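Local coordinates for protein vibralactone Cyclase (Boreostereum vibrans, PDB 6KD0) that probably catalyses the cyclization that forms the fused bicyclic beta-lactone of vibralactone, and has an alpha/beta-hydrolase fold, at residues A[59-71]-A[78-90]. Residues are numbered along the deposited sequence; the frame is centred on the assembly and turned at random.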
loop_
_atom_site.group_PDB
_atom_site.type_symbol
_atom_site.label_atom_id
_atom_site.label_comp_id
_atom_site.label_asym_id
_atom_site.label_seq_id
_atom_site.Cartn_x
_atom_site.Cartn_y
_atom_site.Cartn_z
ATOM N N PRO A 59 -17.685 8.695 -9.560
ATOM C CA PRO A 59 -18.433 9.951 -9.492
ATOM C C PRO A 59 -18.665 10.517 -10.884
ATOM O O PRO A 59 -17.936 10.233 -11.841
ATOM C CB PRO A 59 -17.537 10.882 -8.662
ATOM C CG PRO A 59 -16.197 10.222 -8.556
ATOM C CD PRO A 59 -16.316 8.801 -9.019
ATOM N N SER A 60 -19.706 11.346 -10.975
ATOM C CA SER A 60 -19.935 12.164 -12.161
ATOM C C SER A 60 -18.660 12.897 -12.537
ATOM O O SER A 60 -17.866 13.269 -11.670
ATOM C CB SER A 60 -21.049 13.180 -11.897
ATOM O OG SER A 60 -22.135 12.585 -11.231
ATOM N N GLU A 61 -18.465 13.097 -13.837
ATOM C CA GLU A 61 -17.228 13.696 -14.319
ATOM C C GLU A 61 -17.084 15.144 -13.888
ATOM O O GLU A 61 -15.967 15.667 -13.890
ATOM C CB GLU A 61 -17.146 13.583 -15.843
ATOM C CG GLU A 61 -17.003 12.144 -16.335
ATOM C CD GLU A 61 -16.969 12.028 -17.852
ATOM O OE1 GLU A 61 -17.335 13.015 -18.539
ATOM O OE2 GLU A 61 -16.587 10.942 -18.350
ATOM N N ASP A 62 -18.179 15.803 -13.506
ATOM C CA ASP A 62 -18.082 17.169 -13.009
ATOM C C ASP A 62 -17.485 17.247 -11.610
ATOM O O ASP A 62 -17.115 18.341 -11.168
ATOM C CB ASP A 62 -19.463 17.818 -12.987
ATOM C CG ASP A 62 -20.462 16.999 -12.204
ATOM O OD1 ASP A 62 -20.875 15.943 -12.723
ATOM O OD2 ASP A 62 -20.807 17.382 -11.068
ATOM N N ARG A 63 -17.396 16.129 -10.895
ATOM C CA ARG A 63 -17.069 16.157 -9.476
ATOM C C ARG A 63 -15.583 15.963 -9.198
ATOM O O ARG A 63 -15.160 16.067 -8.040
ATOM C CB ARG A 63 -17.885 15.090 -8.742
ATOM C CG ARG A 63 -19.396 15.383 -8.730
ATOM C CD ARG A 63 -20.144 14.410 -7.838
ATOM N NE ARG A 63 -19.895 14.657 -6.422
ATOM C CZ ARG A 63 -20.579 15.516 -5.674
ATOM N NH1 ARG A 63 -21.565 16.224 -6.207
ATOM N NH2 ARG A 63 -20.271 15.672 -4.398
ATOM N N TYR A 64 -14.783 15.687 -10.220
ATOM C CA TYR A 64 -13.345 15.562 -10.024
ATOM C C TYR A 64 -12.660 15.813 -11.355
ATOM O O TYR A 64 -13.265 15.689 -12.419
ATOM C CB TYR A 64 -12.972 14.178 -9.484
ATOM C CG TYR A 64 -13.156 13.098 -10.522
ATOM C CD1 TYR A 64 -14.402 12.523 -10.726
ATOM C CD2 TYR A 64 -12.097 12.677 -11.326
ATOM C CE1 TYR A 64 -14.585 11.547 -11.688
ATOM C CE2 TYR A 64 -12.272 11.702 -12.294
ATOM C CZ TYR A 64 -13.513 11.139 -12.462
ATOM O OH TYR A 64 -13.711 10.170 -13.424
ATOM N N ARG A 65 -11.375 16.134 -11.288
ATOM C CA ARG A 65 -10.565 16.203 -12.491
ATOM C C ARG A 65 -9.235 15.527 -12.210
ATOM O O ARG A 65 -8.829 15.351 -11.054
ATOM C CB ARG A 65 -10.342 17.646 -12.975
ATOM C CG ARG A 65 -9.612 18.523 -11.977
ATOM C CD ARG A 65 -9.579 19.981 -12.420
ATOM N NE ARG A 65 -8.815 20.794 -11.476
ATOM C CZ ARG A 65 -7.510 21.021 -11.585
ATOM N NH1 ARG A 65 -6.840 20.499 -12.605
ATOM N NH2 ARG A 65 -6.881 21.765 -10.678
ATOM N N LEU A 66 -8.581 15.122 -13.291
ATOM C CA LEU A 66 -7.289 14.455 -13.247
ATOM C C LEU A 66 -6.236 15.391 -13.802
ATOM O O LEU A 66 -6.490 16.099 -14.776
ATOM C CB LEU A 66 -7.293 13.177 -14.087
ATOM C CG LEU A 66 -8.431 12.218 -13.803
ATOM C CD1 LEU A 66 -8.380 11.042 -14.768
ATOM C CD2 LEU A 66 -8.368 11.758 -12.365
ATOM N N GLU A 67 -5.040 15.360 -13.215
ATOM C CA GLU A 67 -3.907 16.096 -13.756
ATOM C C GLU A 67 -2.685 15.190 -13.752
ATOM O O GLU A 67 -2.324 14.639 -12.710
ATOM C CB GLU A 67 -3.652 17.373 -12.950
ATOM C CG GLU A 67 -2.570 18.252 -13.531
ATOM C CD GLU A 67 -3.119 19.418 -14.337
ATOM O OE1 GLU A 67 -3.693 20.358 -13.735
ATOM O OE2 GLU A 67 -2.967 19.399 -15.577
ATOM N N ASP A 68 -2.061 15.018 -14.908
ATOM C CA ASP A 68 -0.875 14.182 -15.017
ATOM C C ASP A 68 0.366 15.051 -15.080
ATOM O O ASP A 68 0.373 16.103 -15.723
ATOM C CB ASP A 68 -0.944 13.280 -16.245
ATOM C CG ASP A 68 -1.948 12.157 -16.080
ATOM O OD1 ASP A 68 -1.747 11.296 -15.202
ATOM O OD2 ASP A 68 -2.963 12.160 -16.809
ATOM N N TYR A 69 1.416 14.595 -14.410
ATOM C CA TYR A 69 2.685 15.284 -14.338
ATOM C C TYR A 69 3.798 14.311 -14.687
ATOM O O TYR A 69 3.646 13.088 -14.598
ATOM C CB TYR A 69 2.936 15.856 -12.943
ATOM C CG TYR A 69 1.983 16.936 -12.521
ATOM C CD1 TYR A 69 0.794 16.619 -11.893
ATOM C CD2 TYR A 69 2.280 18.271 -12.740
ATOM C CE1 TYR A 69 -0.078 17.603 -11.475
ATOM C CE2 TYR A 69 1.411 19.275 -12.341
ATOM C CZ TYR A 69 0.228 18.931 -11.712
ATOM O OH TYR A 69 -0.653 19.895 -11.298
ATOM N N TYR A 70 4.945 14.891 -15.013
ATOM C CA TYR A 70 6.174 14.168 -15.306
ATOM C C TYR A 70 7.262 14.851 -14.489
ATOM O O TYR A 70 7.614 15.995 -14.785
ATOM C CB TYR A 70 6.453 14.248 -16.800
ATOM C CG TYR A 70 7.189 13.097 -17.399
ATOM C CD1 TYR A 70 6.776 11.789 -17.183
ATOM C CD2 TYR A 70 8.273 13.324 -18.243
ATOM C CE1 TYR A 70 7.458 10.729 -17.758
ATOM C CE2 TYR A 70 8.953 12.283 -18.832
ATOM C CZ TYR A 70 8.551 10.985 -18.582
ATOM O OH TYR A 70 9.238 9.946 -19.162
ATOM N N ILE A 71 7.754 14.200 -13.432
ATOM C CA ILE A 71 8.640 14.872 -12.472
ATOM C C ILE A 71 10.043 14.268 -12.500
ATOM O O ILE A 71 10.194 13.085 -12.817
ATOM C CB ILE A 71 8.052 14.848 -11.049
ATOM C CG1 ILE A 71 8.113 13.443 -10.439
ATOM C CG2 ILE A 71 6.622 15.382 -11.046
ATOM C CD1 ILE A 71 7.805 13.419 -8.956
ATOM N N MET A 78 9.452 10.598 -13.839
ATOM C CA MET A 78 8.456 9.688 -13.297
ATOM C C MET A 78 7.082 10.291 -13.538
ATOM O O MET A 78 6.883 11.485 -13.300
ATOM C CB MET A 78 8.670 9.452 -11.785
ATOM C CG MET A 78 7.557 8.659 -11.143
ATOM S SD MET A 78 7.852 8.130 -9.434
ATOM C CE MET A 78 7.894 9.721 -8.597
ATOM N N HIS A 79 6.153 9.478 -14.031
ATOM C CA HIS A 79 4.767 9.907 -14.174
ATOM C C HIS A 79 4.066 9.949 -12.819
ATOM O O HIS A 79 4.195 9.025 -12.007
ATOM C CB HIS A 79 4.023 8.967 -15.122
ATOM C CG HIS A 79 2.540 9.173 -15.130
ATOM N ND1 HIS A 79 1.645 8.148 -14.915
ATOM C CD2 HIS A 79 1.797 10.291 -15.311
ATOM C CE1 HIS A 79 0.412 8.624 -14.982
ATOM N NE2 HIS A 79 0.477 9.925 -15.210
ATOM N N VAL A 80 3.310 11.021 -12.592
ATOM C CA VAL A 80 2.534 11.237 -11.384
ATOM C C VAL A 80 1.125 11.612 -11.821
ATOM O O VAL A 80 0.956 12.429 -12.730
ATOM C CB VAL A 80 3.152 12.374 -10.533
ATOM C CG1 VAL A 80 2.235 12.751 -9.409
ATOM C CG2 VAL A 80 4.531 11.979 -10.010
ATOM N N ARG A 81 0.111 11.022 -11.203
ATOM C CA ARG A 81 -1.259 11.436 -11.466
ATOM C C ARG A 81 -1.881 11.983 -10.191
ATOM O O ARG A 81 -1.732 11.395 -9.112
ATOM C CB ARG A 81 -2.094 10.278 -12.013
ATOM C CG ARG A 81 -3.598 10.577 -12.068
ATOM C CD ARG A 81 -4.331 9.564 -12.958
ATOM N NE ARG A 81 -4.138 9.858 -14.371
ATOM C CZ ARG A 81 -4.863 9.345 -15.359
ATOM N NH1 ARG A 81 -5.847 8.496 -15.102
ATOM N NH2 ARG A 81 -4.597 9.692 -16.609
ATOM N N THR A 82 -2.603 13.100 -10.322
ATOM C CA THR A 82 -3.311 13.723 -9.218
ATOM C C THR A 82 -4.806 13.702 -9.512
ATOM O O THR A 82 -5.236 13.844 -10.668
ATOM C CB THR A 82 -2.828 15.166 -8.963
ATOM O OG1 THR A 82 -3.139 15.995 -10.094
ATOM C CG2 THR A 82 -1.325 15.195 -8.728
ATOM N N TYR A 83 -5.573 13.522 -8.443
ATOM C CA TYR A 83 -7.014 13.321 -8.441
ATOM C C TYR A 83 -7.569 14.434 -7.567
ATOM O O TYR A 83 -7.333 14.441 -6.351
ATOM C CB TYR A 83 -7.389 11.942 -7.874
ATOM C CG TYR A 83 -6.755 10.762 -8.583
ATOM C CD1 TYR A 83 -5.412 10.437 -8.369
ATOM C CD2 TYR A 83 -7.490 9.968 -9.457
ATOM C CE1 TYR A 83 -4.825 9.375 -9.023
ATOM C CE2 TYR A 83 -6.906 8.891 -10.117
ATOM C CZ TYR A 83 -5.570 8.604 -9.890
ATOM O OH TYR A 83 -4.974 7.546 -10.548
ATOM N N ILE A 84 -8.287 15.374 -8.176
ATOM C CA ILE A 84 -8.605 16.659 -7.571
ATOM C C ILE A 84 -10.121 16.783 -7.510
ATOM O O ILE A 84 -10.775 16.708 -8.550
ATOM C CB ILE A 84 -8.000 17.815 -8.384
ATOM C CG1 ILE A 84 -6.498 17.577 -8.575
ATOM C CG2 ILE A 84 -8.348 19.162 -7.737
ATOM C CD1 ILE A 84 -5.894 18.265 -9.780
ATOM N N PRO A 85 -10.722 16.949 -6.323
ATOM C CA PRO A 85 -12.175 17.151 -6.249
ATOM C C PRO A 85 -12.566 18.501 -6.816
ATOM O O PRO A 85 -11.880 19.505 -6.605
ATOM C CB PRO A 85 -12.485 17.083 -4.748
ATOM C CG PRO A 85 -11.194 17.243 -4.042
ATOM C CD PRO A 85 -10.072 16.944 -5.002
ATOM N N THR A 86 -13.693 18.518 -7.533
ATOM C CA THR A 86 -14.169 19.734 -8.179
ATOM C C THR A 86 -15.672 19.887 -8.029
ATOM O O THR A 86 -16.324 20.428 -8.923
ATOM C CB THR A 86 -13.822 19.775 -9.671
ATOM O OG1 THR A 86 -14.493 18.708 -10.355
ATOM C CG2 THR A 86 -12.337 19.678 -9.905
ATOM N N SER A 87 -16.246 19.390 -6.927
ATOM C CA SER A 87 -17.679 19.562 -6.696
ATOM C C SER A 87 -18.014 20.821 -5.905
ATOM O O SER A 87 -19.161 21.285 -5.961
ATOM C CB SER A 87 -18.264 18.337 -5.992
ATOM O OG SER A 87 -17.606 18.060 -4.767
ATOM N N SER A 88 -17.060 21.374 -5.160
ATOM C CA SER A 88 -17.304 22.639 -4.479
ATOM C C SER A 88 -17.564 23.753 -5.494
ATOM O O SER A 88 -16.911 23.801 -6.542
ATOM C CB SER A 88 -16.114 23.015 -3.603
ATOM O OG SER A 88 -16.274 24.320 -3.076
ATOM N N PRO A 89 -18.512 24.662 -5.227
ATOM C CA PRO A 89 -18.620 25.875 -6.063
ATOM C C PRO A 89 -17.386 26.766 -6.007
ATOM O O PRO A 89 -17.301 27.713 -6.798
ATOM C CB PRO A 89 -19.846 26.601 -5.491
ATOM C CG PRO A 89 -20.648 25.540 -4.826
ATOM C CD PRO A 89 -19.666 24.508 -4.320
ATOM N N ASP A 90 -16.437 26.484 -5.109
ATOM C CA ASP A 90 -15.251 27.312 -4.870
ATOM C C ASP A 90 -14.066 26.647 -5.563
ATOM O O ASP A 90 -13.412 25.761 -5.010
ATOM C CB ASP A 90 -15.011 27.480 -3.373
ATOM C CG ASP A 90 -13.754 28.272 -3.052
ATOM O OD1 ASP A 90 -13.079 28.768 -3.981
ATOM O OD2 ASP A 90 -13.433 28.389 -1.851
HETATM O O HOH W 1 -16.064 15.959 -5.676
#
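Asp-68 and Arg-81 form a salt bridge across a non-hydrogen-bonded pair of the antiparallel hairpin 64-73/76-85. Arg-81 grips the carboxylate side-on, its NE 2.9 Å from Asp-68 OD1 and its NH2 3.0 Å from Asp-68 OD2, which is met on its syn lone pair; the two planes lie 38° apart. The chain of Arg-81 is extended until it bends at chi3 (-78°), which turns NE and NH2 onto the acid. His-79 NE2 adds a nearly straight bond of 2.6 Å to Asp-68 OD1, arriving from above the carboxylate plane, so this oxygen takes two donors. A methionine in place of Arg-81 would probably leave Asp-68 with His-79 alone among these partners and strip Asp-115 of its salt bridge to NH1.

Leu-66 lays CD1 over one guanidinium face of Arg-81 and sets CD2 3.5 Å from Tyr-83 CD2. On the side of the sheet that carries Arg-65, Ile-71, Met-78, Val-80 and Ile-84, Ile-84 CD1 lies over one face of the Arg-65 guanidinium, offset toward its rim, 3.7 Å from CZ, and Ile-71 CD1 meets Met-78 CE and Val-80 CG2.

Paired backbone bonds run from Ile-71/Met-78 to Arg-65/Ile-84; Thr-82 OG1 gives Glu-67 O a second donor at 3.1 Å.

The hairpin forms the antiparallel edge of the otherwise largely parallel alpha/beta-hydrolase sheet, 76-85 joining 64-73 to strand 128-132. Helix 115-125 packs against Tyr-64 and Leu-66, while helix 144-158 touches Ile-71 and Val-80 through Trp-155.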